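Long-range contacts in cytochrome c, putative (Shewanella oneidensis, PDB 1SP3), which probably reduces tetrathionate in respiration, using eight covalently bound c-type hemes to carry the electrons: residues D156-M161 / A241-T246; K166-H171 / N399-P404. All coordinates share one frame; numbering follows the deposited sequence.

Interaction 1: residues D156-M161 / A241-T246. With HEC (heme c), chain G.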
loop_
_atom_site.group_PDB
_atom_site.type_symbol
_atom_site.label_atom_id
_atom_site.label_comp_id
_atom_site.label_asym_id
_atom_site.label_seq_id
_atom_site.Cartn_x
_atom_site.Cartn_y
_atom_site.Cartn_z
ATOM N N ASP A 156 8.126 -4.023 -1.820
ATOM C CA ASP A 156 9.099 -4.096 -0.703
ATOM C C ASP A 156 8.685 -4.938 0.536
ATOM O O ASP A 156 9.406 -5.020 1.523
ATOM C CB ASP A 156 9.681 -2.695 -0.286
ATOM C CG ASP A 156 8.678 -1.779 0.409
ATOM O OD1 ASP A 156 9.100 -0.831 1.151
ATOM O OD2 ASP A 156 7.445 -1.886 0.315
ATOM N N LEU A 157 7.497 -5.499 0.531
ATOM C CA LEU A 157 7.092 -6.350 1.664
ATOM C C LEU A 157 6.505 -7.608 1.028
ATOM O O LEU A 157 5.426 -7.576 0.443
ATOM C CB LEU A 157 6.037 -5.642 2.501
ATOM C CG LEU A 157 6.395 -4.472 3.432
ATOM C CD1 LEU A 157 5.190 -3.959 4.225
ATOM C CD2 LEU A 157 7.507 -4.795 4.399
ATOM N N ASP A 158 7.236 -8.703 1.110
ATOM C CA ASP A 158 6.849 -9.927 0.435
ATOM C C ASP A 158 6.524 -11.058 1.460
ATOM O O ASP A 158 6.768 -10.871 2.672
ATOM C CB ASP A 158 7.854 -10.240 -0.706
ATOM C CG ASP A 158 8.916 -11.285 -0.364
ATOM O OD1 ASP A 158 9.724 -11.162 0.612
ATOM O OD2 ASP A 158 9.062 -12.314 -1.109
ATOM N N SER A 159 5.963 -12.182 0.983
ATOM C CA SER A 159 5.608 -13.306 1.864
ATOM C C SER A 159 6.811 -13.843 2.614
ATOM O O SER A 159 6.663 -14.444 3.663
ATOM C CB SER A 159 5.001 -14.467 1.071
ATOM O OG SER A 159 5.463 -14.369 -0.272
ATOM N N SER A 160 7.993 -13.632 2.087
ATOM C CA SER A 160 9.181 -14.099 2.764
ATOM C C SER A 160 9.597 -13.187 3.933
ATOM O O SER A 160 10.507 -13.548 4.669
ATOM C CB SER A 160 10.322 -14.107 1.779
ATOM O OG SER A 160 11.127 -12.987 2.079
ATOM N N MET A 161 8.956 -12.011 4.103
ATOM C CA MET A 161 9.256 -11.112 5.215
ATOM C C MET A 161 8.704 -11.746 6.469
ATOM O O MET A 161 8.935 -11.226 7.560
ATOM C CB MET A 161 8.619 -9.711 5.089
ATOM C CG MET A 161 9.048 -8.772 3.935
ATOM S SD MET A 161 10.758 -8.280 3.958
ATOM C CE MET A 161 10.615 -6.665 3.788
ATOM N N ALA A 241 11.162 -6.282 -4.676
ATOM C CA ALA A 241 10.701 -7.544 -5.287
ATOM C C ALA A 241 11.931 -8.465 -5.483
ATOM O O ALA A 241 12.183 -8.999 -6.532
ATOM C CB ALA A 241 9.989 -7.285 -6.645
ATOM N N LYS A 242 12.740 -8.567 -4.461
ATOM C CA LYS A 242 13.953 -9.349 -4.534
ATOM C C LYS A 242 13.686 -10.821 -4.739
ATOM O O LYS A 242 14.488 -11.484 -5.374
ATOM C CB LYS A 242 14.706 -9.146 -3.241
ATOM C CG LYS A 242 15.506 -7.894 -3.139
ATOM C CD LYS A 242 16.014 -7.758 -1.652
ATOM C CE LYS A 242 16.851 -6.535 -1.520
ATOM N NZ LYS A 242 17.464 -6.375 -0.164
ATOM N N ASN A 243 12.594 -11.360 -4.181
ATOM C CA ASN A 243 12.425 -12.823 -4.084
ATOM C C ASN A 243 11.320 -13.389 -4.970
ATOM O O ASN A 243 11.289 -14.588 -5.212
ATOM C CB ASN A 243 12.214 -13.270 -2.636
ATOM C CG ASN A 243 13.409 -12.914 -1.763
ATOM O OD1 ASN A 243 14.565 -13.059 -2.183
ATOM N ND2 ASN A 243 13.146 -12.360 -0.598
ATOM N N GLU A 244 10.457 -12.498 -5.447
ATOM C CA GLU A 244 9.162 -12.831 -6.043
ATOM C C GLU A 244 8.750 -11.639 -6.991
ATOM O O GLU A 244 8.804 -10.506 -6.556
ATOM C CB GLU A 244 8.198 -12.866 -4.876
ATOM C CG GLU A 244 6.896 -13.613 -5.057
ATOM C CD GLU A 244 6.524 -14.308 -3.758
ATOM O OE1 GLU A 244 6.381 -13.582 -2.704
ATOM O OE2 GLU A 244 6.431 -15.579 -3.780
ATOM N N PRO A 245 8.220 -11.923 -8.197
ATOM C CA PRO A 245 7.769 -10.887 -9.152
ATOM C C PRO A 245 6.676 -10.016 -8.561
ATOM O O PRO A 245 5.886 -10.573 -7.832
ATOM C CB PRO A 245 7.191 -11.717 -10.339
ATOM C CG PRO A 245 7.870 -13.068 -10.214
ATOM C CD PRO A 245 7.988 -13.297 -8.713
ATOM N N THR A 246 6.661 -8.708 -8.883
ATOM C CA THR A 246 5.559 -7.791 -8.606
ATOM C C THR A 246 4.988 -7.360 -9.897
ATOM O O THR A 246 5.703 -7.310 -10.960
ATOM C CB THR A 246 5.987 -6.384 -8.113
ATOM O OG1 THR A 246 7.383 -6.125 -8.387
ATOM C CG2 THR A 246 5.695 -6.177 -6.804
HETATM FE FE HEC G . 7.513 -0.175 7.800
HETATM C CHA HEC G . 6.577 2.682 6.156
HETATM C CHB HEC G . 4.539 -1.556 7.094
HETATM C CHC HEC G . 8.613 -3.182 9.206
HETATM C CHD HEC G . 10.456 1.265 8.688
HETATM N NA HEC G . 5.837 0.404 6.749
HETATM C C1A HEC G . 5.656 1.647 6.202
HETATM C C2A HEC G . 4.347 1.699 5.648
HETATM C C3A HEC G . 3.777 0.523 5.888
HETATM C C4A HEC G . 4.739 -0.317 6.575
HETATM C CMA HEC G . 2.361 0.091 5.466
HETATM C CAA HEC G . 3.776 2.912 4.884
HETATM C CBA HEC G . 4.273 2.715 3.419
HETATM C CGA HEC G . 3.545 3.773 2.596
HETATM O O1A HEC G . 2.287 3.615 2.438
HETATM O O2A HEC G . 4.184 4.779 2.115
HETATM N NB HEC G . 6.763 -1.964 8.132
HETATM C C1B HEC G . 5.468 -2.327 7.756
HETATM C C2B HEC G . 5.269 -3.720 8.060
HETATM C C3B HEC G . 6.409 -4.172 8.620
HETATM C C4B HEC G . 7.345 -3.091 8.697
HETATM C CMB HEC G . 3.959 -4.520 7.780
HETATM C CAB HEC G . 6.707 -5.643 9.087
HETATM C CBB HEC G . 6.646 -6.653 8.143
HETATM N NC HEC G . 9.212 -0.858 8.761
HETATM C C1C HEC G . 9.406 -2.098 9.307
HETATM C C2C HEC G . 10.647 -2.090 9.974
HETATM C C3C HEC G . 11.164 -0.847 9.817
HETATM C C4C HEC G . 10.251 -0.067 9.068
HETATM C CMC HEC G . 11.170 -3.374 10.724
HETATM C CAC HEC G . 12.500 -0.250 10.412
HETATM C CBC HEC G . 13.674 -0.986 10.336
HETATM N ND HEC G . 8.378 1.649 7.499
HETATM C C1D HEC G . 9.631 2.069 7.924
HETATM C C2D HEC G . 9.935 3.415 7.481
HETATM C C3D HEC G . 8.737 3.855 6.779
HETATM C C4D HEC G . 7.833 2.691 6.767
HETATM C CMD HEC G . 11.237 4.318 7.715
HETATM C CAD HEC G . 8.505 5.262 6.119
HETATM C CBD HEC G . 7.454 5.900 7.047
HETATM C CGD HEC G . 8.030 6.633 8.241
HETATM O O1D HEC G . 7.238 7.193 9.005
HETATM O O2D HEC G . 9.292 6.758 8.385
#

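Interaction 2: residues K166-H171 / N399-P404. With HEC (heme c), chain H.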
loop_
_atom_site.group_PDB
_atom_site.type_symbol
_atom_site.label_atom_id
_atom_site.label_comp_id
_atom_site.label_asym_id
_atom_site.label_seq_id
_atom_site.Cartn_x
_atom_site.Cartn_y
_atom_site.Cartn_z
ATOM N N LYS A 166 19.100 -12.150 5.749
ATOM C CA LYS A 166 19.864 -10.912 5.725
ATOM C C LYS A 166 19.864 -10.305 4.344
ATOM O O LYS A 166 19.732 -9.097 4.234
ATOM C CB LYS A 166 21.304 -11.110 6.173
ATOM C CG LYS A 166 22.008 -9.832 6.702
ATOM C CD LYS A 166 23.487 -10.156 7.131
ATOM C CE LYS A 166 24.245 -8.894 7.559
ATOM N NZ LYS A 166 25.685 -8.797 7.002
ATOM N N ALA A 167 20.070 -11.130 3.326
ATOM C CA ALA A 167 20.056 -10.690 1.939
ATOM C C ALA A 167 18.746 -9.939 1.535
ATOM O O ALA A 167 18.809 -9.034 0.681
ATOM C CB ALA A 167 20.302 -11.856 0.996
ATOM N N THR A 168 17.610 -10.317 2.120
ATOM C CA THR A 168 16.340 -9.696 1.849
ATOM C C THR A 168 16.087 -8.386 2.687
ATOM O O THR A 168 15.631 -7.354 2.158
ATOM C CB THR A 168 15.174 -10.693 2.096
ATOM O OG1 THR A 168 15.311 -11.849 1.206
ATOM C CG2 THR A 168 13.727 -9.980 1.739
ATOM N N ASP A 169 16.332 -8.445 3.983
ATOM C CA ASP A 169 16.145 -7.290 4.822
ATOM C C ASP A 169 17.065 -7.447 6.014
ATOM O O ASP A 169 16.866 -8.340 6.843
ATOM C CB ASP A 169 14.667 -7.175 5.300
ATOM C CG ASP A 169 14.379 -5.883 5.999
ATOM O OD1 ASP A 169 14.882 -5.719 7.153
ATOM O OD2 ASP A 169 13.675 -4.966 5.482
ATOM N N VAL A 170 17.994 -6.533 6.162
ATOM C CA VAL A 170 18.866 -6.582 7.321
ATOM C C VAL A 170 18.209 -6.374 8.705
ATOM O O VAL A 170 18.765 -6.840 9.727
ATOM C CB VAL A 170 20.074 -5.618 7.178
ATOM C CG1 VAL A 170 20.780 -5.898 5.912
ATOM C CG2 VAL A 170 19.654 -4.117 7.241
ATOM N N HIS A 171 17.102 -5.619 8.776
ATOM C CA HIS A 171 16.490 -5.305 10.054
ATOM C C HIS A 171 15.585 -6.433 10.479
ATOM O O HIS A 171 15.608 -6.824 11.641
ATOM C CB HIS A 171 15.721 -3.967 9.940
ATOM C CG HIS A 171 16.608 -2.817 9.598
ATOM N ND1 HIS A 171 16.639 -2.230 8.348
ATOM C CD2 HIS A 171 17.554 -2.185 10.328
ATOM C CE1 HIS A 171 17.508 -1.233 8.345
ATOM N NE2 HIS A 171 18.068 -1.171 9.546
ATOM N N ASN A 399 10.466 1.555 1.423
ATOM C CA ASN A 399 11.081 1.735 2.715
ATOM C C ASN A 399 11.683 0.505 3.356
ATOM O O ASN A 399 12.409 0.661 4.362
ATOM C CB ASN A 399 10.095 2.368 3.737
ATOM C CG ASN A 399 9.709 3.805 3.352
ATOM O OD1 ASN A 399 10.451 4.775 3.546
ATOM N ND2 ASN A 399 8.522 3.920 2.815
ATOM N N HIS A 400 11.356 -0.675 2.853
ATOM C CA HIS A 400 11.777 -1.962 3.433
ATOM C C HIS A 400 12.776 -2.678 2.511
ATOM O O HIS A 400 13.044 -2.153 1.446
ATOM C CB HIS A 400 10.574 -2.817 3.852
ATOM C CG HIS A 400 9.561 -2.012 4.601
ATOM N ND1 HIS A 400 8.565 -1.289 3.960
ATOM C CD2 HIS A 400 9.472 -1.693 5.916
ATOM C CE1 HIS A 400 7.883 -0.591 4.863
ATOM N NE2 HIS A 400 8.402 -0.828 6.055
ATOM N N MET A 401 13.309 -3.853 2.931
ATOM C CA MET A 401 14.352 -4.541 2.198
ATOM C C MET A 401 15.685 -3.764 2.189
ATOM O O MET A 401 16.482 -3.860 1.235
ATOM C CB MET A 401 13.940 -4.896 0.747
ATOM C CG MET A 401 12.739 -5.882 0.676
ATOM S SD MET A 401 12.161 -6.368 -1.028
ATOM C CE MET A 401 11.032 -7.708 -0.517
ATOM N N VAL A 402 15.984 -3.077 3.261
ATOM C CA VAL A 402 17.296 -2.466 3.294
ATOM C C VAL A 402 18.322 -3.627 3.103
ATOM O O VAL A 402 18.201 -4.676 3.734
ATOM C CB VAL A 402 17.523 -1.673 4.593
ATOM C CG1 VAL A 402 19.043 -1.280 4.735
ATOM C CG2 VAL A 402 16.569 -0.384 4.635
ATOM N N SER A 403 19.247 -3.475 2.146
ATOM C CA SER A 403 20.233 -4.522 1.831
ATOM C C SER A 403 21.462 -4.371 2.744
ATOM O O SER A 403 21.673 -3.261 3.274
ATOM C CB SER A 403 20.702 -4.302 0.396
ATOM O OG SER A 403 19.612 -4.586 -0.432
ATOM N N PRO A 404 22.314 -5.420 2.874
ATOM C CA PRO A 404 23.600 -5.230 3.595
ATOM C C PRO A 404 24.382 -4.097 3.021
ATOM O O PRO A 404 24.158 -3.771 1.852
ATOM C CB PRO A 404 24.370 -6.551 3.380
ATOM C CG PRO A 404 23.327 -7.575 3.131
ATOM C CD PRO A 404 22.135 -6.817 2.386
HETATM FE FE HEC H . 19.223 0.161 10.322
HETATM C CHA HEC H . 21.767 -2.093 10.413
HETATM C CHB HEC H . 20.299 1.291 7.262
HETATM C CHC HEC H . 16.362 1.975 9.942
HETATM C CHD HEC H . 18.591 -0.257 13.593
HETATM N NA HEC H . 20.721 -0.335 9.066
HETATM C C1A HEC H . 21.667 -1.274 9.304
HETATM C C2A HEC H . 22.577 -1.304 8.215
HETATM C C3A HEC H . 22.188 -0.376 7.340
HETATM C C4A HEC H . 21.029 0.265 7.872
HETATM C CMA HEC H . 22.852 -0.047 5.979
HETATM C CAA HEC H . 23.799 -2.268 8.177
HETATM C CBA HEC H . 23.451 -3.529 7.427
HETATM C CGA HEC H . 24.694 -4.428 7.347
HETATM O O1A HEC H . 24.995 -5.046 8.388
HETATM O O2A HEC H . 25.325 -4.527 6.254
HETATM N NB HEC H . 18.466 1.440 8.880
HETATM C C1B HEC H . 19.046 1.675 7.669
HETATM C C2B HEC H . 18.126 2.441 6.902
HETATM C C3B HEC H . 17.013 2.610 7.631
HETATM C C4B HEC H . 17.230 1.981 8.900
HETATM C CMB HEC H . 18.408 2.990 5.493
HETATM C CAB HEC H . 15.706 3.343 7.219
HETATM C CBB HEC H . 14.933 2.813 6.247
HETATM N NC HEC H . 17.764 0.822 11.528
HETATM C C1C HEC H . 16.646 1.519 11.187
HETATM C C2C HEC H . 15.846 1.702 12.365
HETATM C C3C HEC H . 16.459 1.028 13.394
HETATM C C4C HEC H . 17.663 0.461 12.859
HETATM C CMC HEC H . 14.519 2.479 12.355
HETATM C CAC HEC H . 16.069 0.942 14.920
HETATM C CBC HEC H . 14.773 0.865 15.349
HETATM N ND HEC H . 20.054 -1.023 11.800
HETATM C C1D HEC H . 19.604 -1.047 13.110
HETATM C C2D HEC H . 20.394 -2.018 13.868
HETATM C C3D HEC H . 21.376 -2.569 12.836
HETATM C C4D HEC H . 21.092 -1.879 11.591
HETATM C CMD HEC H . 20.251 -2.403 15.361
HETATM C CAD HEC H . 22.496 -3.599 12.980
HETATM C CBD HEC H . 23.625 -2.687 13.484
HETATM C CGD HEC H . 24.768 -3.567 13.933
HETATM O O1D HEC H . 25.449 -3.136 14.921
HETATM O O2D HEC H . 24.969 -4.670 13.308
#

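Interaction 1: residues D156-M161 / A241-T246
Polar side chains of D158, S159 and S160 meet N243 and E244 in a surface contact between two loops of this multiheme cytochrome: 156-161, which runs into a 3-10 segment at 159-161 beside the heme c ligated by H400, and 241-246, which leads into strand 246-251. D158 starts the turn, its carbonyl O accepting the amide of M161. S160 OG donates to D158 OD1 over 2.7 Å on the syn side. N243 ND2 reaches the same OG from across the interface, but that bond is long and weak (3.4 Å), and its stronger partner is T168 OG1. With CG anti to the backbone N (chi1 -160°), E244 brings OE1 to 2.7 Å from S159 OG, at an angle too poor for a hydrogen bond. D158 OD2 and E244 OE1, both acceptors, lie 3.4 Å apart, their carboxylate planes 62° to each other, like charges that would tend to raise one pKa. Replacing D158 by an alanine here would probably leave the S160 hydroxyl without its acceptor and able to turn away from N243. On the heme side, L157 CD1 rests 3.8 Å from meso carbon CHB of the heme that H400 ligates.

Interaction 2: residues K166-H171 / N399-P404
D169 and V170 carry the strongest polar links to 399-404. D169 CG stands anti to its own amide nitrogen (chi1 -171°), which sends the carboxylate across to the backbone of M401; M401 N donates to D169 OD2 over 2.8 Å at 139°, approaching from the anti side and tilted out of the carboxylate plane. The other oxygen, OD1, turns back on its own loop, accepting the amide of M172 and, weakly, that of H171. One residue on, V170 N donates to V402 O over 3.1 Å in a straighter bond (166°). CA-H...O contacts fill in between: M401 CA lies 3.1 Å from T168 O, and D169 CA packs against the V402 carbonyl.

These bonds frame a heme site. H171 NE2 binds FE of its heme c at 1.9 Å, with H213 as the other axial ligand, while H400, with H185, ligates the adjacent heme; the contact thus joins loops carrying axial ligands of two neighbouring hemes, consistent with electron transfer between closely spaced hemes. V170 CG2 sits 3.7 Å above the centre of the H171 ring and also touches V402 CG1. V402 meets the same ring obliquely through CB, brings CG2 to its edge in plane, and places CG1 3.8 Å from meso carbon CHB of the porphyrin. The other V170 methyl, CG1, presses on P404 N at 3.4 Å, and P404 CD touches both V170 CG1 and the carbonyl O of K166. At the far end the T168 and M401 side chains lie side by side, pointing the same way, with CG2 only loosely near CE.

The first loop lies between helices 136-143 and 181-184 and is tied to F179 through the backbone of H171; the second connects strand 387-397 with helix 411-414, and its S403 pairs with H236 at the end of helix 232-236.

From the N terminus, 156-161 and 166-171 come in turn within the stretch joining helices 136-143 and 181-184. Interaction 1 then closes a loop of 79 residues at 241-246, just before strand 246-251, and interaction 2 closes one of 227 residues at 399-404, just after strand 387-397. Their segments alternate, so the loops cross, and the loop between helices 136-143 and 181-184 is joined to the start of strand 246-251 and to the loop after strand 387-397. The two contacts also touch directly: D156 OD1 accepts the amides of N399 and H400, L157 packs on the H400 ring, and K242 NZ shares its three hydrogens among A167 O, T168 O, M401 O and S403 OG.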